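Local coordinates for ubiquitin-conjugating enzyme-like protein (Leishmania mexicana, PDB 6ZM3), which probably serves as a ubiquitin E2 variant, helping a partner ubiquitin-conjugating enzyme to build ubiquitin chains, at residues E15-G20 and I40-W45; T55-R60 and V85-V90; V75-R80 and E114-E119. All blocks are in the same frame, centred on the assembly; numbering follows the deposited sequence. Where two conformers were deposited one is given.

Contact 1 of 3, residues E15-G20 and I40-W45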
# COMPACT_ATOMS: atom_id res chain seq x y z
N GLU B 15 20.76 -17.61 0.47
CA GLU B 15 21.74 -16.57 0.76
C GLU B 15 21.07 -15.20 0.79
O GLU B 15 21.29 -14.37 1.67
CB GLU B 15 22.89 -16.59 -0.27
CG GLU B 15 23.97 -15.54 0.02
CD GLU B 15 25.24 -15.76 -0.79
OE1 GLU B 15 25.14 -15.78 -2.03
OE2 GLU B 15 26.31 -15.95 -0.19
N GLU B 16 20.30 -14.89 -0.25
CA GLU B 16 19.62 -13.60 -0.29
C GLU B 16 18.58 -13.48 0.84
O GLU B 16 18.41 -12.41 1.38
CB GLU B 16 18.98 -13.41 -1.67
CG GLU B 16 20.03 -13.26 -2.75
CD GLU B 16 19.47 -12.76 -4.08
OE1 GLU B 16 18.88 -11.65 -4.13
OE2 GLU B 16 19.61 -13.50 -5.04
N LEU B 17 17.87 -14.57 1.17
CA LEU B 17 16.96 -14.50 2.30
C LEU B 17 17.72 -14.03 3.55
O LEU B 17 17.27 -13.13 4.28
CB LEU B 17 16.34 -15.88 2.49
CG LEU B 17 15.37 -16.05 3.66
CD1 LEU B 17 14.06 -15.30 3.40
CD2 LEU B 17 15.09 -17.54 3.92
N GLU B 18 18.91 -14.62 3.78
CA GLU B 18 19.66 -14.34 5.00
C GLU B 18 20.22 -12.92 4.98
O GLU B 18 20.30 -12.28 6.02
CB GLU B 18 20.81 -15.33 5.18
CG GLU B 18 20.36 -16.63 5.83
CD GLU B 18 21.32 -17.80 5.73
OE1 GLU B 18 22.54 -17.60 5.94
OE2 GLU B 18 20.82 -18.93 5.44
N THR B 19 20.65 -12.44 3.81
CA THR B 19 21.11 -11.05 3.73
C THR B 19 20.03 -10.08 4.20
O THR B 19 20.31 -9.14 4.94
CB THR B 19 21.58 -10.74 2.31
OG1 THR B 19 22.70 -11.59 2.07
CG2 THR B 19 22.02 -9.30 2.12
N GLY B 20 18.80 -10.22 3.69
CA GLY B 20 17.64 -9.50 4.19
C GLY B 20 17.45 -9.64 5.69
O GLY B 20 17.32 -8.64 6.40
N ILE B 40 8.88 -22.57 0.29
CA ILE B 40 10.24 -22.91 0.70
C ILE B 40 11.16 -22.85 -0.51
O ILE B 40 12.34 -23.14 -0.40
CB ILE B 40 10.27 -24.27 1.43
CG1 ILE B 40 9.80 -25.43 0.55
CG2 ILE B 40 9.48 -24.19 2.74
CD1 ILE B 40 10.78 -26.56 0.49
N PHE B 41 10.61 -22.52 -1.68
CA PHE B 41 11.42 -22.48 -2.90
C PHE B 41 11.56 -21.05 -3.38
O PHE B 41 12.21 -20.80 -4.38
CB PHE B 41 10.90 -23.45 -3.96
CG PHE B 41 11.08 -24.91 -3.65
CD1 PHE B 41 12.35 -25.48 -3.61
CD2 PHE B 41 9.99 -25.70 -3.36
CE1 PHE B 41 12.51 -26.82 -3.28
CE2 PHE B 41 10.15 -27.04 -3.05
CZ PHE B 41 11.41 -27.60 -3.01
N PHE B 42 10.98 -20.10 -2.61
CA PHE B 42 11.24 -18.67 -2.71
C PHE B 42 11.04 -18.15 -4.14
O PHE B 42 11.87 -17.40 -4.62
CB PHE B 42 12.66 -18.35 -2.21
CG PHE B 42 13.07 -19.12 -0.98
CD1 PHE B 42 12.39 -18.96 0.22
CD2 PHE B 42 14.14 -19.99 -1.01
CE1 PHE B 42 12.78 -19.65 1.36
CE2 PHE B 42 14.55 -20.67 0.13
CZ PHE B 42 13.87 -20.49 1.32
N HIS B 43 9.90 -18.48 -4.77
CA HIS B 43 9.67 -18.06 -6.14
C HIS B 43 9.40 -16.56 -6.20
O HIS B 43 9.98 -15.85 -7.01
CB HIS B 43 8.52 -18.88 -6.75
CG HIS B 43 8.88 -20.30 -7.02
ND1 HIS B 43 9.58 -20.68 -8.15
CD2 HIS B 43 8.60 -21.43 -6.35
CE1 HIS B 43 9.72 -21.99 -8.16
NE2 HIS B 43 9.11 -22.46 -7.05
N TYR B 44 8.55 -16.04 -5.30
CA TYR B 44 8.14 -14.66 -5.41
C TYR B 44 8.62 -13.81 -4.24
O TYR B 44 8.51 -14.25 -3.09
CB TYR B 44 6.61 -14.58 -5.52
CG TYR B 44 6.14 -14.91 -6.91
CD1 TYR B 44 6.16 -13.96 -7.92
CD2 TYR B 44 5.69 -16.18 -7.23
CE1 TYR B 44 5.74 -14.26 -9.21
CE2 TYR B 44 5.23 -16.49 -8.51
CZ TYR B 44 5.26 -15.53 -9.50
OH TYR B 44 4.86 -15.82 -10.78
N TRP B 45 9.10 -12.61 -4.57
CA TRP B 45 9.57 -11.62 -3.63
C TRP B 45 8.84 -10.30 -3.85
O TRP B 45 8.51 -9.95 -4.98
CB TRP B 45 11.09 -11.45 -3.77
CG TRP B 45 11.85 -12.72 -3.53
CD1 TRP B 45 11.87 -13.84 -4.31
CD2 TRP B 45 12.75 -12.98 -2.44
NE1 TRP B 45 12.67 -14.79 -3.76
CE2 TRP B 45 13.22 -14.30 -2.59
CE3 TRP B 45 13.15 -12.24 -1.32
CZ2 TRP B 45 14.14 -14.87 -1.72
CZ3 TRP B 45 14.02 -12.83 -0.42
CH2 TRP B 45 14.51 -14.12 -0.63
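Leu-17, on helix 9-22, and Phe-42, in the turn that leads into strand 44-50, form the closest backbone pair of the two segments, their CA atoms 8.7 Å apart. Side chains of the turn and strand bridge this distance, the indole of Trp-45 meeting the helix backbone as well as Leu-17 CB. Leu-17 carries its CG anti to the backbone N (chi1 178°), and its CD2 methyl meets the Phe-42 ring at CE1, 4.0 Å away, the two side chains crossing at about a right angle. Trp-45 meets the same leucine from the strand: its CH2, the outer corner of the six-membered ring, lies 3.8 Å from Leu-17 CA, which sits at the indole edge, near its plane. A large flat group suits this place because it spans from strand to helix. The NE1 of Trp-45 donates to Phe-42 O across 2.9 Å, a moderately bent bond (141°) in which the donor stands above the carbonyl plane. Around them, Leu-14 and Leu-34 extend the apolar surface, while Glu-16 turns its carboxylate to Arg-12 and Tyr-72. The contact probably rests on shape and the exclusion of water, whereas the indole N-H has a backbone acceptor that helps to fix the ring's rotation.

Contact 2 of 3, residues T55-R60 and V85-V90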
# COMPACT_ATOMS: atom_id res chain seq x y z
N THR B 55 13.76 14.50 -7.67
CA THR B 55 13.31 13.81 -8.86
C THR B 55 11.79 13.90 -8.82
O THR B 55 11.24 14.29 -7.79
CB THR B 55 13.81 12.36 -8.90
OG1 THR B 55 13.08 11.58 -7.95
CG2 THR B 55 15.30 12.18 -8.66
N THR B 56 11.12 13.55 -9.93
CA THR B 56 9.66 13.51 -9.97
C THR B 56 9.15 12.20 -9.38
O THR B 56 7.95 11.99 -9.25
CB THR B 56 9.16 13.57 -11.41
OG1 THR B 56 9.98 12.64 -12.13
CG2 THR B 56 9.26 14.96 -12.00
N PHE B 57 10.08 11.31 -9.01
CA PHE B 57 9.73 10.09 -8.28
C PHE B 57 9.81 10.27 -6.76
O PHE B 57 9.43 9.34 -6.05
CB PHE B 57 10.67 8.95 -8.68
CG PHE B 57 10.72 8.58 -10.15
CD1 PHE B 57 11.59 9.23 -11.01
CD2 PHE B 57 9.94 7.54 -10.65
CE1 PHE B 57 11.63 8.91 -12.36
CE2 PHE B 57 10.02 7.18 -11.99
CZ PHE B 57 10.87 7.87 -12.85
N GLU B 58 10.28 11.42 -6.25
CA GLU B 58 10.83 11.52 -4.90
C GLU B 58 9.82 11.07 -3.85
O GLU B 58 8.66 11.49 -3.87
CB GLU B 58 11.37 12.91 -4.55
CG GLU B 58 10.33 14.02 -4.51
CD GLU B 58 10.89 15.42 -4.25
OE1 GLU B 58 10.10 16.33 -4.05
OE2 GLU B 58 12.13 15.59 -4.25
N TYR B 59 10.31 10.22 -2.93
CA TYR B 59 9.64 9.76 -1.72
C TYR B 59 8.41 8.90 -2.01
O TYR B 59 7.74 8.47 -1.07
CB TYR B 59 9.38 10.89 -0.70
CG TYR B 59 10.48 11.91 -0.53
CD1 TYR B 59 11.77 11.52 -0.18
CD2 TYR B 59 10.24 13.26 -0.73
CE1 TYR B 59 12.77 12.47 -0.02
CE2 TYR B 59 11.24 14.21 -0.61
CZ TYR B 59 12.51 13.81 -0.25
OH TYR B 59 13.50 14.74 -0.13
N ARG B 60 8.13 8.62 -3.29
CA ARG B 60 7.04 7.70 -3.58
C ARG B 60 7.44 6.31 -3.07
O ARG B 60 8.55 5.84 -3.32
CB ARG B 60 6.69 7.60 -5.07
CG ARG B 60 6.11 8.88 -5.66
CD ARG B 60 5.89 8.84 -7.16
NE ARG B 60 5.17 10.04 -7.62
CZ ARG B 60 4.26 10.01 -8.58
NH1 ARG B 60 4.00 8.89 -9.21
NH2 ARG B 60 3.63 11.11 -8.93
N VAL B 85 4.94 3.73 -13.08
CA VAL B 85 6.08 4.60 -13.27
C VAL B 85 6.18 4.95 -14.75
O VAL B 85 5.72 4.18 -15.60
CB VAL B 85 7.40 3.95 -12.78
CG1 VAL B 85 7.45 3.88 -11.26
CG2 VAL B 85 7.63 2.57 -13.40
N ASN B 86 6.80 6.11 -15.00
CA ASN B 86 7.32 6.51 -16.31
C ASN B 86 8.85 6.49 -16.24
O ASN B 86 9.49 7.42 -15.72
CB ASN B 86 6.79 7.89 -16.72
CG ASN B 86 7.34 8.38 -18.05
OD1 ASN B 86 7.75 7.58 -18.90
ND2 ASN B 86 7.33 9.70 -18.24
N LEU B 87 9.39 5.38 -16.74
CA LEU B 87 10.82 5.10 -16.73
C LEU B 87 11.13 4.30 -17.99
O LEU B 87 10.40 3.38 -18.35
CB LEU B 87 11.15 4.31 -15.46
CG LEU B 87 12.63 4.24 -15.08
CD1 LEU B 87 13.13 5.61 -14.61
CD2 LEU B 87 12.87 3.16 -14.01
N PRO B 88 12.20 4.63 -18.74
CA PRO B 88 12.47 4.01 -20.04
C PRO B 88 12.55 2.49 -20.02
O PRO B 88 11.95 1.85 -20.87
CB PRO B 88 13.80 4.64 -20.50
CG PRO B 88 13.85 5.94 -19.75
CD PRO B 88 13.18 5.68 -18.41
N CYS B 89 13.20 1.90 -19.00
CA CYS B 89 13.39 0.47 -18.99
C CYS B 89 12.14 -0.27 -18.53
O CYS B 89 12.15 -1.50 -18.43
CB CYS B 89 14.60 0.07 -18.15
SG CYS B 89 14.46 0.61 -16.42
N VAL B 90 11.07 0.47 -18.21
CA VAL B 90 9.83 -0.16 -17.77
C VAL B 90 8.79 -0.10 -18.88
O VAL B 90 8.45 0.99 -19.33
CB VAL B 90 9.30 0.54 -16.51
CG1 VAL B 90 8.03 -0.16 -16.02
CG2 VAL B 90 10.35 0.52 -15.41
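Phe-57 contributes far more surface than any other residue here, and its ring reaches across from the 55-60 loop to touch three consecutive residues of 85-90. Its CB points toward 85-90, and with CG beside its own backbone N and anti to the carbonyl carbon (chi1 -58°) the ring is placed with CZ and CE2 as the atoms that touch. Leu-87 meets it through one methyl: CD1 stands 3.6 Å from Phe-57 CZ, and the two side chains cross at about a right angle. Leu-87 does not start out toward 55-60, but its branched end curls nearer. Val-85 lies at the ring edge, its CB 4.2 Å from Phe-57 CE2. Between these two comes the carbonyl of Asn-86, whose O is 3.2 Å from Phe-57 CZ and close to the ring plane, where the slightly positive rim of C-H groups suits an oxygen.

In the ubiquitin-conjugating fold the 85-90 loop follows the fourth strand, and Leu-87, Pro-88 and Cys-89 probably occupy the place of the His-Pro-Asn tripeptide of active E2 enzymes. A type I turn from Leu-87 to Val-90 shapes it, closed by Val-90 N to Leu-87 O at 3.0 Å. On the other side, Phe-57 is shared by a type I turn (Thr-55 to Glu-58) and a type II turn (Phe-57 to Arg-60), and its N makes a weak bond to Thr-55 OG1. Met-124 of helix 113-125 also packs against both Phe-57 and Leu-87, while the Asn-86 amide ND2 turns to Val-133 O.

Contact 3 of 3, residues V75-R80 and E114-E119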
# COMPACT_ATOMS: atom_id res chain seq x y z
N VAL B 75 19.83 -16.74 -15.37
CA VAL B 75 19.16 -15.67 -16.11
C VAL B 75 18.58 -14.68 -15.10
O VAL B 75 18.41 -15.01 -13.93
CB VAL B 75 18.08 -16.24 -17.05
CG1 VAL B 75 18.65 -17.24 -18.03
CG2 VAL B 75 16.93 -16.86 -16.27
N PRO B 76 18.26 -13.41 -15.48
CA PRO B 76 17.86 -12.41 -14.49
C PRO B 76 16.51 -12.74 -13.84
O PRO B 76 15.74 -13.54 -14.36
CB PRO B 76 17.81 -11.10 -15.31
CG PRO B 76 18.58 -11.41 -16.59
CD PRO B 76 18.27 -12.87 -16.85
N PRO B 77 16.18 -12.12 -12.68
CA PRO B 77 14.84 -12.24 -12.12
C PRO B 77 13.88 -11.44 -13.00
O PRO B 77 14.28 -10.49 -13.68
CB PRO B 77 14.94 -11.52 -10.77
CG PRO B 77 16.13 -10.57 -10.88
CD PRO B 77 17.03 -11.20 -11.91
N HIS B 78 12.61 -11.83 -12.96
CA HIS B 78 11.54 -11.08 -13.62
C HIS B 78 11.00 -10.06 -12.63
O HIS B 78 10.50 -10.48 -11.59
CB HIS B 78 10.46 -12.05 -14.10
CG HIS B 78 11.01 -13.16 -14.93
ND1 HIS B 78 11.59 -12.94 -16.17
CD2 HIS B 78 11.10 -14.49 -14.71
CE1 HIS B 78 11.99 -14.08 -16.68
NE2 HIS B 78 11.70 -15.05 -15.80
N ILE B 79 11.17 -8.77 -12.95
CA ILE B 79 10.77 -7.67 -12.09
C ILE B 79 9.65 -6.91 -12.81
O ILE B 79 9.80 -6.52 -13.97
CB ILE B 79 11.98 -6.76 -11.74
CG1 ILE B 79 13.17 -7.57 -11.20
CG2 ILE B 79 11.60 -5.61 -10.81
CD1 ILE B 79 14.22 -6.70 -10.50
N ARG B 80 8.53 -6.71 -12.10
CA ARG B 80 7.40 -5.92 -12.59
C ARG B 80 7.12 -4.84 -11.55
O ARG B 80 6.99 -5.14 -10.36
CB ARG B 80 6.16 -6.81 -12.62
CG ARG B 80 5.11 -6.47 -13.67
CD ARG B 80 4.05 -7.55 -13.83
NE ARG B 80 3.71 -8.22 -12.57
CZ ARG B 80 2.61 -8.00 -11.84
NH1 ARG B 80 1.70 -7.12 -12.24
NH2 ARG B 80 2.39 -8.67 -10.71
N GLU B 114 18.34 -7.23 -4.39
CA GLU B 114 18.52 -5.93 -3.77
C GLU B 114 19.31 -4.95 -4.67
O GLU B 114 18.98 -3.76 -4.75
CB GLU B 114 19.13 -6.09 -2.38
CG GLU B 114 19.33 -4.76 -1.69
CD GLU B 114 19.98 -4.76 -0.32
OE1 GLU B 114 20.28 -5.85 0.21
OE2 GLU B 114 20.18 -3.64 0.21
N LEU B 115 20.38 -5.45 -5.30
CA LEU B 115 21.14 -4.60 -6.22
C LEU B 115 20.29 -4.20 -7.43
O LEU B 115 20.36 -3.06 -7.88
CB LEU B 115 22.46 -5.30 -6.59
CG LEU B 115 23.48 -4.49 -7.42
CD1 LEU B 115 23.80 -3.13 -6.81
CD2 LEU B 115 24.75 -5.29 -7.62
N CYS B 116 19.46 -5.11 -7.95
CA CYS B 116 18.55 -4.77 -9.05
C CYS B 116 17.68 -3.58 -8.67
O CYS B 116 17.56 -2.63 -9.46
CB CYS B 116 17.62 -5.91 -9.49
SG CYS B 116 18.41 -7.33 -10.29
N LEU B 117 17.13 -3.60 -7.45
CA LEU B 117 16.31 -2.49 -6.99
C LEU B 117 17.11 -1.20 -6.78
O LEU B 117 16.63 -0.12 -7.13
CB LEU B 117 15.51 -2.89 -5.74
CG LEU B 117 14.51 -4.04 -5.86
CD1 LEU B 117 13.58 -4.06 -4.63
CD2 LEU B 117 13.66 -3.95 -7.13
N SER B 118 18.33 -1.27 -6.18
CA SER B 118 19.15 -0.08 -6.05
C SER B 118 19.41 0.53 -7.42
O SER B 118 19.43 1.74 -7.54
CB SER B 118 20.45 -0.31 -5.32
OG SER B 118 20.30 0.10 -3.98
N GLU B 119 19.62 -0.34 -8.42
CA GLU B 119 19.93 0.03 -9.79
C GLU B 119 18.71 0.60 -10.52
O GLU B 119 18.87 1.51 -11.34
CB GLU B 119 20.62 -1.10 -10.56
CG GLU B 119 22.05 -1.39 -10.07
CD GLU B 119 23.06 -0.30 -10.39
OE1 GLU B 119 23.07 0.15 -11.54
OE2 GLU B 119 23.78 0.15 -9.46
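Cys-116 is where helix 113-125 comes closest to 75-80: its CA lies 8.8 Å from that of Ile-79, near enough for a cysteine to meet an isoleucine and a proline. It makes two contacts. Its CB meets the outermost methyl of Ile-79, CD1, at 3.6 Å, and its SG lies 4.0 Å from CG of Pro-77. The sulfur sits beside the backbone N and anti to the carbonyl carbon (chi1 -68°), which carries it to the proline while CB takes the isoleucine. A small, weakly polar residue suits this site, probably because a small side chain leaves the helix close to the strand. Next in sequence, Leu-117 starts at an angle to the strand, but its branch bends back and brings CD2 to 4.4 Å from Ile-79 CD1; the same side chain also rests on Val-30, Val-32 and Leu-64 of the sheet. Phe-104 covers Pro-77 and Ile-79 from the side of helix 102-105. All four touching residues are buried. Two successive prolines running into the fourth strand, with a helix laid over the face of an antiparallel four-stranded sheet, are characteristic of the ubiquitin-conjugating (UBC) fold.

Overall arrangement
Contact 3 lies nearest the middle of the molecule, its centre about 4 Å from that of the chain, while contacts 1 and 2 sit on opposite sides of the chain's centre, their own centres about 26 Å apart. Contacts 1 and 3 reach the same sheet, one at strand 44-50 and the other at strand 78-81, and their nearest atoms are about 4 Å apart. Along the chain contact 1 closes first; contacts 2 and 3 then alternate, 55-60, 75-80, 85-90, 114-119, so the two cross in sequence. Contacts 1 and 3 join the sheet to helices 9-22 and 113-125, whereas contact 2 joins two loops beside the far end of helix 113-125, where Met-124 lies.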